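Local coordinates for TcpB (Brucella melitensis, PDB 4LQC), which is a bacterial protein with a TIR domain, a flavodoxin-like alpha/beta fold known from innate immune signalling proteins, seen here as a two-chain assembly, at residues Glu69-Ser73 with Lys74-Ala78; Lys101-Tyr104 with Asp105-Arg108; Leu124-Val127 with Glu128-Ala131. The protein carries 2 engineered substitutions. One frame throughout, in Å; residues are numbered along the deposited sequence.

Contact 1 (Glu69-Ser73 with Lys74-Ala78); sequences EHFFS and KQWPA
A type I beta turn from Phe72 to Gln75 closes the short helix 69-72, and Trp76, just beyond it, folds back over Phe71. The indole nitrogen is the atom that does the touching: Trp76 NE1 stands 3.6 Å above the plane of the Phe71 ring, over its centre. The two planes are 35° apart, so the rings meet at a slant. Trp76 NE1 also makes a weak, bent hydrogen bond to Phe71 O at 2.9 Å. That same carbonyl takes a straighter bond from Lys74 N, 3.1 Å long, so two donors grip one oxygen. The turn itself is closed by Gln75 N to Phe72 O at 2.9 Å, and a water bridges Phe72 O to Trp76 N. With its chain bent at chi2 (-64°), Lys74 turns back along the helix end, bringing its CE to 3.1 Å from His70 O; its amine goes on to a salt bridge with Glu16. Ser73 OG, held close to the backbone by chi1 of 78°, donates to His70 O at 3.0 Å. Leu43 of strand 36-43 and Leu81 of helix 78-83 pack against both Phe71 and Trp76. Gln75 has positive phi, which lets the chain leave the helix and turn toward helix 78-83: a helix-terminating turn between two helices of the TIR alpha/beta fold.

Contact 2 (Lys101-Tyr104 with Asp105-Arg108); sequences KVSY and DEVR
Ser103 and Glu106 form a capping box at the start of helix 104-108, with Ser103 as its N-cap. The bonds run both ways. Ser103 OG accepts from Glu106 N at 3.1 Å, while Ser103 N donates to Glu106 OE1 at 3.2 Å in a fairly straight bond (160°). Glu106 OE1 is met on its anti side, with the donor 25° out of the carboxylate plane. CG of Glu106 lies opposite its own backbone N (chi1 -179°) and the chain runs on extended, which carries the carboxylate back past the helix start to Ser103 N. On the way it passes across Val102, whose CG1 is 3.7 Å from Glu106 OE1. The other methyl, Val102 CG2, meets Val107 CG2 at 3.7 Å, an apolar contact beside the polar box. The first helical turn follows with Val107 N to Ser103 O at 3.2 Å and Arg108 N to Tyr104 O at 2.9 Å. The Tyr104 ring crosses the Arg108 chain at a slant, its CE1 3.9 Å from Arg108 CD, and its hydroxyl is hydrogen-bonded to Asp116. Outside this stretch, Glu106 OE1 has a second partner, Lys101 of the second subunit, in an intersubunit salt bridge that would probably favour the charged carboxylate. Val107, buried, packs on Phe72 of helix 69-72, Trp99 of strand 95-100 and Ala115 of helix 112-116.

Contact 3 (Leu124-Val127 with Glu128-Ala131); sequences LKSV and EEIA
Glu129 reaches back across Lys125 at about a right angle, its OE2 3.8 Å from Lys125 CB, to take the backbone N-H of Ser126. The carboxylate oxygen Glu129 OE2 uses its anti lone pair, and the bond from Ser126 N is nearly straight (3.2 Å, 164°). In return Ser126 OG accepts from Glu129 N at 3.1 Å; chi1 of 71° turns the hydroxyl back toward that N-H. Together they make a capping box, with Ser126 as N-cap of helix 127-136, the last helix of this TIR domain. Glu128 takes another course. Bent at chi2 (72°), its chain curls back so that Glu128 OE1 lies 3.2 Å from Val127 CG1, the two side chains meeting at a slant. Ile130 sets its CG1 3.9 Å from Lys125 CB, on the flank of the box, and its backbone N is bonded to Ser126 O at 3.0 Å. Lys125 sends its amine to a salt bridge with Glu133, one turn beyond Glu129. Val127 and Ile130 both pack on Leu25 of helix 18-31, while Val127 N is hydrogen-bonded to Asp105 of the second subunit.

Overall arrangement
Contacts 2 and 3 are both helix starts with a serine-glutamate capping box, whereas contact 1 is a helix end, built on a turn and an aromatic pair. Contacts 1 and 2 touch: Phe72 CE2 meets Val107 CG2 at 3.7 Å, joining helices 69-72 and 104-108. Contact 3 lies about 24 Å from contact 1, centre to centre, on the opposite side of the chain's centre, against helix 18-31. Each is partly buried: Phe71, Val107 and Ile130 are buried, Glu69, Arg108 and Glu128 exposed. Contacts 2 and 3 meet across the dimer, Asp105 of one subunit bonding to Val127 N of the other; contact 1 reaches the second subunit by a long, weak ion pair from Glu69 to its Lys101.

Contact 1 (Glu69-Ser73 with Lys74-Ala78)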
ATOM      1  N   GLU B  69       5.240  -5.445   4.011  1.00 39.03           N
ATOM      2  CA  GLU B  69       4.817  -6.703   4.608  1.00 39.10           C
ATOM      3  C   GLU B  69       6.034  -7.549   5.013  1.00 36.94           C
ATOM      4  O   GLU B  69       6.084  -8.107   6.111  1.00 38.15           O
ATOM      5  CB  GLU B  69       3.929  -7.457   3.617  1.00 42.04           C
ATOM      6  CG  GLU B  69       3.094  -8.552   4.239  1.00 43.99           C
ATOM      7  CD  GLU B  69       2.439  -9.439   3.200  1.00 47.96           C
ATOM      8  OE1 GLU B  69       2.610  -9.168   1.992  1.00 52.94           O
ATOM      9  OE2 GLU B  69       1.750 -10.411   3.592  1.00 57.12           O
ATOM     10  N   HIS B  70       7.036  -7.614   4.144  1.00 39.64           N
ATOM     11  CA  HIS B  70       8.233  -8.410   4.438  1.00 38.00           C
ATOM     12  C   HIS B  70       9.065  -7.789   5.542  1.00 36.19           C
ATOM     13  O   HIS B  70       9.820  -8.480   6.230  1.00 39.00           O
ATOM     14  CB  HIS B  70       9.062  -8.580   3.175  1.00 43.02           C
ATOM     15  CG  HIS B  70       8.248  -9.017   2.006  1.00 44.15           C
ATOM     16  ND1 HIS B  70       7.786 -10.310   1.866  1.00 45.65           N
ATOM     17  CD2 HIS B  70       7.774  -8.329   0.941  1.00 44.05           C
ATOM     18  CE1 HIS B  70       7.074 -10.401   0.759  1.00 44.02           C
ATOM     19  NE2 HIS B  70       7.052  -9.213   0.180  1.00 47.49           N
ATOM     20  N   PHE B  71       8.928  -6.481   5.717  1.00 37.38           N
ATOM     21  CA  PHE B  71       9.596  -5.832   6.824  1.00 34.46           C
ATOM     22  C   PHE B  71       8.970  -6.306   8.133  1.00 36.62           C
ATOM     23  O   PHE B  71       9.644  -6.883   8.985  1.00 35.17           O
ATOM     24  CB  PHE B  71       9.518  -4.315   6.709  1.00 32.17           C
ATOM     25  CG  PHE B  71      10.202  -3.596   7.845  1.00 37.54           C
ATOM     26  CD1 PHE B  71      11.575  -3.431   7.841  1.00 34.02           C
ATOM     27  CD2 PHE B  71       9.471  -3.099   8.923  1.00 31.86           C
ATOM     28  CE1 PHE B  71      12.219  -2.789   8.892  1.00 35.74           C
ATOM     29  CE2 PHE B  71      10.108  -2.449   9.950  1.00 36.83           C
ATOM     30  CZ  PHE B  71      11.496  -2.294   9.934  1.00 32.70           C
ATOM     31  N   PHE B  72       7.673  -6.085   8.287  1.00 36.64           N
ATOM     32  CA  PHE B  72       7.017  -6.429   9.549  1.00 34.46           C
ATOM     33  C   PHE B  72       7.026  -7.933   9.818  1.00 37.66           C
ATOM     34  O   PHE B  72       7.021  -8.349  10.976  1.00 41.34           O
ATOM     35  CB  PHE B  72       5.587  -5.917   9.581  1.00 30.20           C
ATOM     36  CG  PHE B  72       5.475  -4.424   9.586  1.00 32.49           C
ATOM     37  CD1 PHE B  72       5.958  -3.683  10.646  1.00 28.67           C
ATOM     38  CD2 PHE B  72       4.844  -3.760   8.540  1.00 35.13           C
ATOM     39  CE1 PHE B  72       5.843  -2.301  10.657  1.00 30.48           C
ATOM     40  CE2 PHE B  72       4.717  -2.382   8.547  1.00 33.69           C
ATOM     41  CZ  PHE B  72       5.224  -1.651   9.604  1.00 33.21           C
ATOM     42  N   SER B  73       7.063  -8.744   8.760  1.00 38.87           N
ATOM     43  CA  SER B  73       7.042 -10.202   8.921  1.00 37.93           C
ATOM     44  C   SER B  73       8.259 -10.710   9.690  1.00 40.01           C
ATOM     45  O   SER B  73       8.231 -11.815  10.227  1.00 41.55           O
ATOM     46  CB  SER B  73       6.958 -10.912   7.576  1.00 36.64           C
ATOM     47  OG  SER B  73       8.221 -10.920   6.936  1.00 44.31           O
ATOM     48  N   LYS B  74       9.318  -9.904   9.751  1.00 37.94           N
ATOM     49  CA  LYS B  74      10.522 -10.283  10.481  1.00 40.72           C
ATOM     50  C   LYS B  74      10.249 -10.300  11.985  1.00 39.92           C
ATOM     51  O   LYS B  74      11.089 -10.730  12.754  1.00 36.28           O
ATOM     52  CB  LYS B  74      11.686  -9.327  10.188  1.00 39.96           C
ATOM     53  CG  LYS B  74      12.007  -9.109   8.720  1.00 40.53           C
ATOM     54  CD  LYS B  74      12.474 -10.391   8.030  1.00 40.61           C
ATOM     55  CE  LYS B  74      12.274 -10.304   6.516  1.00 42.66           C
ATOM     56  NZ  LYS B  74      12.697 -11.549   5.819  1.00 50.69           N
ATOM     57  N   GLN B  75       9.074  -9.823  12.386  1.00 44.23           N
ATOM     58  CA  GLN B  75       8.672  -9.825  13.787  1.00 42.00           C
ATOM     59  C   GLN B  75       9.663  -9.069  14.675  1.00 43.08           C
ATOM     60  O   GLN B  75      10.265  -9.654  15.577  1.00 40.32           O
ATOM     61  CB  GLN B  75       8.488 -11.262  14.298  1.00 42.96           C
ATOM     62  CG  GLN B  75       7.274 -12.001  13.709  1.00 53.57           C
ATOM     63  CD  GLN B  75       7.062 -13.382  14.340  1.00 69.25           C
ATOM     64  OE1 GLN B  75       8.023 -14.060  14.727  1.00 72.27           O
ATOM     65  NE2 GLN B  75       5.801 -13.796  14.454  1.00 69.69           N
ATOM     66  N   TRP B  76       9.812  -7.768  14.425  1.00 41.34           N
ATOM     67  CA  TRP B  76      10.727  -6.926  15.197  1.00 37.17           C
ATOM     68  C   TRP B  76      10.141  -6.654  16.574  1.00 39.83           C
ATOM     69  O   TRP B  76       8.938  -6.739  16.751  1.00 33.94           O
ATOM     70  CB  TRP B  76      10.972  -5.603  14.469  1.00 33.93           C
ATOM     71  CG  TRP B  76      11.532  -5.798  13.089  1.00 38.30           C
ATOM     72  CD1 TRP B  76      10.870  -5.635  11.897  1.00 37.72           C
ATOM     73  CD2 TRP B  76      12.860  -6.212  12.761  1.00 34.61           C
ATOM     74  NE1 TRP B  76      11.714  -5.920  10.848  1.00 40.56           N
ATOM     75  CE2 TRP B  76      12.941  -6.278  11.350  1.00 41.72           C
ATOM     76  CE3 TRP B  76      13.995  -6.543  13.522  1.00 33.61           C
ATOM     77  CZ2 TRP B  76      14.112  -6.660  10.686  1.00 37.74           C
ATOM     78  CZ3 TRP B  76      15.150  -6.918  12.863  1.00 37.57           C
ATOM     79  CH2 TRP B  76      15.203  -6.970  11.455  1.00 40.17           C
ATOM     80  N   PRO B  77      10.994  -6.328  17.559  1.00 41.70           N
ATOM     81  CA  PRO B  77      10.418  -6.012  18.869  1.00 39.17           C
ATOM     82  C   PRO B  77       9.544  -4.769  18.757  1.00 34.70           C
ATOM     83  O   PRO B  77       9.822  -3.927  17.909  1.00 36.76           O
ATOM     84  CB  PRO B  77      11.660  -5.753  19.755  1.00 36.71           C
ATOM     85  CG  PRO B  77      12.772  -6.492  19.071  1.00 35.15           C
ATOM     86  CD  PRO B  77      12.467  -6.342  17.586  1.00 34.16           C
ATOM     87  N   ALA B  78       8.510  -4.666  19.585  1.00 30.58           N
ATOM     88  CA  ALA B  78       7.528  -3.596  19.448  1.00 33.70           C
ATOM     89  C   ALA B  78       8.153  -2.239  19.706  1.00 36.22           C
ATOM     90  O   ALA B  78       7.808  -1.264  19.032  1.00 37.01           O
ATOM     91  CB  ALA B  78       6.331  -3.823  20.400  1.00 33.51           C
TER
HETATM   92  O   HOH W   1       7.750  -6.619  13.057  1.00 34.14           O

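Contact 2 (Lys101-Tyr104 with Asp105-Arg108)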
ATOM      1  N   LYS B 101       3.230  -1.094  -0.116  1.00 29.97           N
ATOM      2  CA  LYS B 101       2.312  -2.224  -0.245  1.00 29.51           C
ATOM      3  C   LYS B 101       1.822  -2.754   1.108  1.00 31.38           C
ATOM      4  O   LYS B 101       1.637  -3.962   1.289  1.00 32.74           O
ATOM      5  CB  LYS B 101       2.931  -3.323  -1.131  1.00 28.95           C
ATOM      6  CG  LYS B 101       3.167  -2.838  -2.583  1.00 32.31           C
ATOM      7  CD  LYS B 101       4.126  -3.713  -3.411  1.00 31.54           C
ATOM      8  CE  LYS B 101       3.529  -5.081  -3.757  1.00 36.79           C
ATOM      9  NZ  LYS B 101       2.180  -4.994  -4.394  1.00 36.16           N
ATOM     10  N   VAL B 102       1.621  -1.841   2.058  1.00 28.11           N
ATOM     11  CA  VAL B 102       0.945  -2.175   3.314  1.00 33.93           C
ATOM     12  C   VAL B 102      -0.336  -1.374   3.461  1.00 30.30           C
ATOM     13  O   VAL B 102      -0.511  -0.331   2.829  1.00 33.43           O
ATOM     14  CB  VAL B 102       1.803  -1.868   4.558  1.00 28.53           C
ATOM     15  CG1 VAL B 102       2.877  -2.917   4.735  1.00 35.97           C
ATOM     16  CG2 VAL B 102       2.402  -0.483   4.450  1.00 26.76           C
ATOM     17  N   SER B 103      -1.231  -1.857   4.306  1.00 32.48           N
ATOM     18  CA  SER B 103      -2.400  -1.080   4.672  1.00 34.21           C
ATOM     19  C   SER B 103      -2.157  -0.385   6.023  1.00 35.94           C
ATOM     20  O   SER B 103      -1.235  -0.746   6.779  1.00 29.80           O
ATOM     21  CB  SER B 103      -3.604  -1.996   4.780  1.00 31.44           C
ATOM     22  OG  SER B 103      -3.393  -2.925   5.823  1.00 36.38           O
ATOM     23  N   TYR B 104      -2.981   0.614   6.321  1.00 31.83           N
ATOM     24  CA  TYR B 104      -2.923   1.252   7.619  1.00 33.36           C
ATOM     25  C   TYR B 104      -3.123   0.234   8.744  1.00 36.52           C
ATOM     26  O   TYR B 104      -2.385   0.236   9.738  1.00 36.08           O
ATOM     27  CB  TYR B 104      -3.952   2.376   7.708  1.00 35.37           C
ATOM     28  CG  TYR B 104      -4.098   2.944   9.097  1.00 39.00           C
ATOM     29  CD1 TYR B 104      -4.926   2.332  10.044  1.00 36.93           C
ATOM     30  CD2 TYR B 104      -3.410   4.086   9.467  1.00 38.78           C
ATOM     31  CE1 TYR B 104      -5.043   2.838  11.317  1.00 40.30           C
ATOM     32  CE2 TYR B 104      -3.525   4.601  10.742  1.00 42.42           C
ATOM     33  CZ  TYR B 104      -4.345   3.978  11.659  1.00 44.64           C
ATOM     34  OH  TYR B 104      -4.462   4.499  12.925  1.00 45.49           O
ATOM     35  N   ASP B 105      -4.128  -0.627   8.604  1.00 37.86           N
ATOM     36  CA  ASP B 105      -4.442  -1.589   9.665  1.00 38.07           C
ATOM     37  C   ASP B 105      -3.272  -2.523   9.889  1.00 37.92           C
ATOM     38  O   ASP B 105      -2.979  -2.936  11.007  1.00 40.88           O
ATOM     39  CB  ASP B 105      -5.682  -2.409   9.305  1.00 40.97           C
ATOM     40  CG  ASP B 105      -6.956  -1.611   9.418  1.00 37.56           C
ATOM     41  OD1 ASP B 105      -7.261  -1.088  10.504  1.00 45.85           O
ATOM     42  OD2 ASP B 105      -7.651  -1.485   8.411  1.00 46.19           O
ATOM     43  N   GLU B 106      -2.594  -2.854   8.806  1.00 38.33           N
ATOM     44  CA  GLU B 106      -1.506  -3.806   8.874  1.00 35.25           C
ATOM     45  C   GLU B 106      -0.348  -3.196   9.662  1.00 38.97           C
ATOM     46  O   GLU B 106       0.345  -3.900  10.408  1.00 36.26           O
ATOM     47  CB  GLU B 106      -1.083  -4.164   7.463  1.00 35.64           C
ATOM     48  CG  GLU B 106       0.012  -5.155   7.361  1.00 40.78           C
ATOM     49  CD  GLU B 106       0.327  -5.479   5.918  1.00 44.27           C
ATOM     50  OE1 GLU B 106      -0.268  -4.843   5.018  1.00 39.09           O
ATOM     51  OE2 GLU B 106       1.169  -6.375   5.684  1.00 52.55           O
ATOM     52  N   VAL B 107      -0.149  -1.886   9.517  1.00 34.37           N
ATOM     53  CA  VAL B 107       0.944  -1.215  10.210  1.00 31.99           C
ATOM     54  C   VAL B 107       0.583  -0.979  11.678  1.00 38.58           C
ATOM     55  O   VAL B 107       1.437  -1.103  12.573  1.00 36.88           O
ATOM     56  CB  VAL B 107       1.313   0.121   9.522  1.00 32.62           C
ATOM     57  CG1 VAL B 107       2.364   0.873  10.336  1.00 27.20           C
ATOM     58  CG2 VAL B 107       1.812  -0.129   8.079  1.00 29.33           C
ATOM     59  N   ARG B 108      -0.683  -0.646  11.927  1.00 35.90           N
ATOM     60  CA  ARG B 108      -1.153  -0.424  13.296  1.00 41.09           C
ATOM     61  C   ARG B 108      -1.116  -1.720  14.089  1.00 32.77           C
ATOM     62  O   ARG B 108      -0.934  -1.708  15.291  1.00 40.07           O
ATOM     63  CB  ARG B 108      -2.572   0.163  13.323  1.00 42.61           C
ATOM     64  CG  ARG B 108      -3.070   0.410  14.734  1.00 49.26           C
ATOM     65  CD  ARG B 108      -4.419   1.040  14.766  1.00 51.44           C
ATOM     66  NE  ARG B 108      -5.452   0.137  14.267  1.00 70.12           N
ATOM     67  CZ  ARG B 108      -6.098  -0.749  15.026  1.00 74.77           C
ATOM     68  NH1 ARG B 108      -5.799  -0.852  16.323  1.00 61.23           N
ATOM     69  NH2 ARG B 108      -7.042  -1.529  14.487  1.00 66.29           N
TER

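Contact 3 (Leu124-Val127 with Glu128-Ala131)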
ATOM      1  N   LEU B 124       1.007   6.638  -3.406  1.00 33.18           N
ATOM      2  CA  LEU B 124       0.647   8.038  -3.674  1.00 33.14           C
ATOM      3  C   LEU B 124       1.657   8.746  -4.571  1.00 39.18           C
ATOM      4  O   LEU B 124       1.352   9.789  -5.156  1.00 37.47           O
ATOM      5  CB  LEU B 124       0.542   8.813  -2.364  1.00 33.99           C
ATOM      6  CG  LEU B 124      -0.402   8.144  -1.375  1.00 32.86           C
ATOM      7  CD1 LEU B 124      -0.505   8.980  -0.110  1.00 30.99           C
ATOM      8  CD2 LEU B 124      -1.756   7.909  -2.039  1.00 31.38           C
ATOM      9  N   LYS B 125       2.869   8.197  -4.656  1.00 38.92           N
ATOM     10  CA  LYS B 125       3.892   8.768  -5.520  1.00 39.43           C
ATOM     11  C   LYS B 125       4.700   7.698  -6.232  1.00 39.68           C
ATOM     12  O   LYS B 125       4.755   6.544  -5.797  1.00 35.86           O
ATOM     13  CB  LYS B 125       4.830   9.670  -4.712  1.00 41.76           C
ATOM     14  CG  LYS B 125       4.166  10.911  -4.175  1.00 43.34           C
ATOM     15  CD  LYS B 125       5.177  11.801  -3.528  1.00 44.71           C
ATOM     16  CE  LYS B 125       4.540  13.093  -3.104  1.00 50.54           C
ATOM     17  NZ  LYS B 125       5.532  13.900  -2.363  1.00 57.55           N
ATOM     18  N   SER B 126       5.324   8.094  -7.337  1.00 40.68           N
ATOM     19  CA  SER B 126       6.160   7.193  -8.099  1.00 40.27           C
ATOM     20  C   SER B 126       7.522   7.147  -7.430  1.00 37.16           C
ATOM     21  O   SER B 126       7.834   8.010  -6.604  1.00 37.12           O
ATOM     22  CB  SER B 126       6.309   7.703  -9.530  1.00 38.01           C
ATOM     23  OG  SER B 126       7.122   8.864  -9.555  1.00 40.12           O
ATOM     24  N   VAL B 127       8.328   6.148  -7.778  1.00 33.47           N
ATOM     25  CA  VAL B 127       9.682   6.068  -7.253  1.00 35.45           C
ATOM     26  C   VAL B 127      10.487   7.339  -7.581  1.00 35.26           C
ATOM     27  O   VAL B 127      11.196   7.851  -6.732  1.00 36.46           O
ATOM     28  CB  VAL B 127      10.410   4.772  -7.716  1.00 37.24           C
ATOM     29  CG1 VAL B 127      10.422   4.662  -9.227  1.00 43.28           C
ATOM     30  CG2 VAL B 127      11.823   4.727  -7.171  1.00 39.51           C
ATOM     31  N   GLU B 128      10.346   7.877  -8.790  1.00 41.64           N
ATOM     32  CA  GLU B 128      11.000   9.139  -9.130  1.00 37.12           C
ATOM     33  C   GLU B 128      10.549  10.301  -8.235  1.00 37.37           C
ATOM     34  O   GLU B 128      11.384  11.077  -7.764  1.00 39.56           O
ATOM     35  CB  GLU B 128      10.781   9.505 -10.602  1.00 39.94           C
ATOM     36  CG  GLU B 128      11.455   8.574 -11.609  1.00 43.29           C
ATOM     37  CD  GLU B 128      10.784   7.205 -11.717  1.00 47.99           C
ATOM     38  OE1 GLU B 128       9.643   7.022 -11.216  1.00 48.86           O
ATOM     39  OE2 GLU B 128      11.408   6.300 -12.306  1.00 54.01           O
ATOM     40  N   GLU B 129       9.241  10.442  -8.013  1.00 40.08           N
ATOM     41  CA  GLU B 129       8.736  11.544  -7.189  1.00 37.29           C
ATOM     42  C   GLU B 129       9.272  11.439  -5.761  1.00 41.36           C
ATOM     43  O   GLU B 129       9.586  12.450  -5.121  1.00 39.73           O
ATOM     44  CB  GLU B 129       7.203  11.587  -7.187  1.00 42.57           C
ATOM     45  CG  GLU B 129       6.576  11.977  -8.536  1.00 46.99           C
ATOM     46  CD  GLU B 129       5.042  12.074  -8.488  1.00 52.92           C
ATOM     47  OE1 GLU B 129       4.495  13.158  -8.790  1.00 62.14           O
ATOM     48  OE2 GLU B 129       4.370  11.067  -8.170  1.00 50.95           O
ATOM     49  N   ILE B 130       9.398  10.208  -5.269  1.00 40.14           N
ATOM     50  CA  ILE B 130       9.896   9.970  -3.917  1.00 39.05           C
ATOM     51  C   ILE B 130      11.386  10.284  -3.833  1.00 40.73           C
ATOM     52  O   ILE B 130      11.881  10.840  -2.834  1.00 40.05           O
ATOM     53  CB  ILE B 130       9.629   8.517  -3.488  1.00 38.52           C
ATOM     54  CG1 ILE B 130       8.141   8.341  -3.171  1.00 38.13           C
ATOM     55  CG2 ILE B 130      10.480   8.139  -2.284  1.00 36.96           C
ATOM     56  CD1 ILE B 130       7.768   6.929  -2.788  1.00 36.58           C
ATOM     57  N   ALA B 131      12.099   9.940  -4.896  1.00 40.77           N
ATOM     58  CA  ALA B 131      13.516  10.248  -4.991  1.00 38.22           C
ATOM     59  C   ALA B 131      13.734  11.759  -4.872  1.00 41.35           C
ATOM     60  O   ALA B 131      14.560  12.209  -4.073  1.00 41.18           O
ATOM     61  CB  ALA B 131      14.073   9.715  -6.289  1.00 36.04           C
TER